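Local coordinates for lactoylglutathione lyase (Pseudomonas aeruginosa, PDB 4MTS), which belongs to the glyoxalase/bleomycin resistance protein/dioxygenase superfamily and carries metal sites built at the interface of two identical subunits, at residues S6-A11 with D117-E122. Residues are numbered along the deposited sequence; the frame is centred on the assembly and turned at random.
Sequences SMLRVA and DGYKVE. With NI (nickel (II) ion), chain E.
Leu8 lies over one face of the Tyr119 ring, and the backbone carbonyl of Arg9 comes up to the rim close to the ring plane. Met7 CE lies over a face of the Arg9 guanidinium. The contact joins two sheets of a glyoxalase-superfamily fold: strand 2-9 of one and the turn leading into strand 120-125 of the other. Leu8 CD1 makes a CH-pi contact 4.0 Å from the Tyr119 ring centroid, offset toward CG. CD2 of the same leucine reaches the CE1 side. Tyr119 CG stands anti to its own carbonyl carbon (chi1 -65°), which sends the ring across to strand 2-9. There Tyr119 OH donates to Arg9 O at 2.6 Å, on a carbonyl lone pair. The bond holds the hydroxyl end of the ring; Gln68 NE2 adds a weak one.

Further along, Asp117 OD2 packs on Val10 CB at 3.3 Å, the two side chains running roughly perpendicular. At the far end of 117-122, Glu122 OE1 binds nickel at 2.1 Å with His74, and with His5 and Glu56 of the second subunit. Ala11 N donates to the syn side of Asp117 OD1 at 2.8 Å, nearly straight at 168° but tilted from the carboxylate plane.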
ATOM      1  N   SER A   6      -4.658   0.407   0.473  1.00  6.75           N
ATOM      2  CA  SER A   6      -3.729  -0.622   0.008  1.00  5.76           C
ATOM      3  C   SER A   6      -4.271  -1.874   0.685  1.00 10.45           C
ATOM      4  O   SER A   6      -4.583  -1.831   1.892  1.00 11.57           O
ATOM      5  CB  SER A   6      -2.331  -0.350   0.547  1.00 10.33           C
ATOM      6  OG  SER A   6      -1.457  -1.384   0.141  1.00 13.86           O
ATOM      7  N   MET A   7      -4.367  -2.971  -0.055  1.00  7.64           N
ATOM      8  CA  MET A   7      -4.897  -4.231   0.489  1.00  8.50           C
ATOM      9  C   MET A   7      -3.830  -5.295   0.614  1.00 11.68           C
ATOM     10  O   MET A   7      -3.086  -5.513  -0.320  1.00 12.38           O
ATOM     11  CB  MET A   7      -6.092  -4.742  -0.353  1.00  9.46           C
ATOM     12  CG  MET A   7      -6.791  -5.970   0.304  1.00 11.24           C
ATOM     13  SD  MET A   7      -6.022  -7.577  -0.007  1.00 13.51           S
ATOM     14  CE  MET A   7      -6.865  -8.022  -1.482  1.00 12.11           C
ATOM     15  N   LEU A   8      -3.790  -5.984   1.770  1.00  9.67           N
ATOM     16  CA  LEU A   8      -2.879  -7.081   2.064  1.00  8.32           C
ATOM     17  C   LEU A   8      -3.674  -8.289   2.556  1.00 10.65           C
ATOM     18  O   LEU A   8      -4.600  -8.120   3.328  1.00 10.58           O
ATOM     19  CB  LEU A   8      -1.883  -6.693   3.172  1.00  7.40           C
ATOM     20  CG  LEU A   8      -0.946  -5.480   2.896  1.00  9.43           C
ATOM     21  CD1 LEU A   8      -0.133  -5.190   4.088  1.00  9.04           C
ATOM     22  CD2 LEU A   8      -0.047  -5.692   1.658  1.00 13.99           C
ATOM     23  N   ARG A   9      -3.250  -9.485   2.174  1.00  7.39           N
ATOM     24  CA  ARG A   9      -3.867 -10.741   2.660  1.00  6.35           C
ATOM     25  C   ARG A   9      -3.078 -11.252   3.887  1.00  9.81           C
ATOM     26  O   ARG A   9      -1.849 -11.234   3.895  1.00 10.25           O
ATOM     27  CB  ARG A   9      -3.887 -11.797   1.556  1.00  7.11           C
ATOM     28  CG  ARG A   9      -4.733 -11.371   0.340  1.00 13.32           C
ATOM     29  CD  ARG A   9      -4.805 -12.458  -0.731  1.00 11.62           C
ATOM     30  NE  ARG A   9      -5.552 -11.946  -1.890  1.00 12.79           N
ATOM     31  CZ  ARG A   9      -4.995 -11.302  -2.907  1.00 20.82           C
ATOM     32  NH1 ARG A   9      -3.681 -11.118  -2.942  1.00 16.95           N
ATOM     33  NH2 ARG A   9      -5.753 -10.805  -3.884  1.00 12.92           N
ATOM     34  N   VAL A  10      -3.798 -11.667   4.946  1.00  8.97           N
ATOM     35  CA  VAL A  10      -3.224 -12.100   6.225  1.00  8.68           C
ATOM     36  C   VAL A  10      -3.714 -13.496   6.579  1.00 11.87           C
ATOM     37  O   VAL A  10      -4.850 -13.847   6.235  1.00 10.66           O
ATOM     38  CB  VAL A  10      -3.499 -11.070   7.369  1.00 12.85           C
ATOM     39  CG1 VAL A  10      -2.883  -9.707   7.026  1.00 13.82           C
ATOM     40  CG2 VAL A  10      -4.996 -10.929   7.653  1.00 11.85           C
ATOM     41  N   ALA A  11      -2.865 -14.259   7.281  1.00 10.63           N
ATOM     42  CA  ALA A  11      -3.184 -15.638   7.660  1.00 11.54           C
ATOM     43  C   ALA A  11      -4.159 -15.674   8.833  1.00 16.07           C
ATOM     44  O   ALA A  11      -4.995 -16.567   8.908  1.00 16.30           O
ATOM     45  CB  ALA A  11      -1.906 -16.407   7.992  1.00 13.07           C
ATOM     46  N   ASP A 117       2.372 -11.307   9.814  1.00 12.52           N
ATOM     47  CA  ASP A 117       2.513 -12.014   8.555  1.00 12.34           C
ATOM     48  C   ASP A 117       3.866 -11.757   7.879  1.00 16.15           C
ATOM     49  O   ASP A 117       4.135 -12.359   6.838  1.00 14.54           O
ATOM     50  CB  ASP A 117       1.377 -11.659   7.605  1.00 14.00           C
ATOM     51  CG  ASP A 117       0.076 -12.222   8.116  1.00 13.25           C
ATOM     52  OD1 ASP A 117      -0.265 -13.357   7.729  1.00 13.02           O
ATOM     53  OD2 ASP A 117      -0.579 -11.540   8.927  1.00 17.05           O
ATOM     54  N   GLY A 118       4.652 -10.841   8.423  1.00 14.48           N
ATOM     55  CA  GLY A 118       5.955 -10.541   7.837  1.00 14.86           C
ATOM     56  C   GLY A 118       5.989  -9.350   6.900  1.00 16.90           C
ATOM     57  O   GLY A 118       7.043  -9.071   6.322  1.00 15.96           O
ATOM     58  N   TYR A 119       4.848  -8.631   6.730  1.00 12.38           N
ATOM     59  CA  TYR A 119       4.830  -7.422   5.898  1.00  9.60           C
ATOM     60  C   TYR A 119       5.604  -6.344   6.609  1.00 13.71           C
ATOM     61  O   TYR A 119       5.504  -6.197   7.842  1.00 13.01           O
ATOM     62  CB  TYR A 119       3.403  -6.937   5.665  1.00  9.74           C
ATOM     63  CG  TYR A 119       2.575  -7.894   4.858  1.00 10.57           C
ATOM     64  CD1 TYR A 119       2.834  -8.098   3.503  1.00 14.18           C
ATOM     65  CD2 TYR A 119       1.507  -8.578   5.432  1.00 10.28           C
ATOM     66  CE1 TYR A 119       2.057  -8.961   2.738  1.00 13.87           C
ATOM     67  CE2 TYR A 119       0.708  -9.434   4.671  1.00 10.62           C
ATOM     68  CZ  TYR A 119       0.971  -9.597   3.316  1.00 16.95           C
ATOM     69  OH  TYR A 119       0.208 -10.410   2.530  1.00 14.31           O
ATOM     70  N   LYS A 120       6.398  -5.595   5.839  1.00  9.20           N
ATOM     71  CA  LYS A 120       7.253  -4.534   6.367  1.00  8.64           C
ATOM     72  C   LYS A 120       6.519  -3.234   6.561  1.00 12.80           C
ATOM     73  O   LYS A 120       5.759  -2.801   5.679  1.00 12.88           O
ATOM     74  CB  LYS A 120       8.437  -4.282   5.389  1.00 12.11           C
ATOM     75  CG  LYS A 120       9.440  -5.440   5.373  1.00 24.67           C
ATOM     76  CD  LYS A 120      10.685  -5.092   4.565  1.00 47.27           C
ATOM     77  CE  LYS A 120      11.526  -6.312   4.254  1.00 62.00           C
ATOM     78  NZ  LYS A 120      12.417  -6.094   3.080  1.00 68.15           N
ATOM     79  N   VAL A 121       6.722  -2.620   7.730  1.00  9.51           N
ATOM     80  CA  VAL A 121       6.161  -1.319   8.072  1.00  8.63           C
ATOM     81  C   VAL A 121       7.324  -0.374   8.298  1.00 13.69           C
ATOM     82  O   VAL A 121       8.178  -0.614   9.154  1.00 11.99           O
ATOM     83  CB  VAL A 121       5.196  -1.376   9.297  1.00 13.65           C
ATOM     84  CG1 VAL A 121       4.701   0.016   9.650  1.00 14.97           C
ATOM     85  CG2 VAL A 121       4.025  -2.321   9.033  1.00 13.73           C
ATOM     86  N   GLU A 122       7.372   0.680   7.498  1.00 10.38           N
ATOM     87  CA  GLU A 122       8.423   1.688   7.597  1.00 11.22           C
ATOM     88  C   GLU A 122       7.932   2.812   8.488  1.00 15.72           C
ATOM     89  O   GLU A 122       6.879   3.419   8.234  1.00 15.50           O
ATOM     90  CB  GLU A 122       8.730   2.210   6.180  1.00 12.45           C
ATOM     91  CG  GLU A 122       9.835   3.269   6.108  1.00 16.45           C
ATOM     92  CD  GLU A 122      10.198   3.601   4.676  1.00 22.67           C
ATOM     93  OE1 GLU A 122       9.306   4.062   3.936  1.00 12.15           O
ATOM     94  OE2 GLU A 122      11.339   3.292   4.260  1.00 26.59           O
TER
HETATM   95 NI    NI E 203       9.097   4.069   1.827  1.00 12.46          NI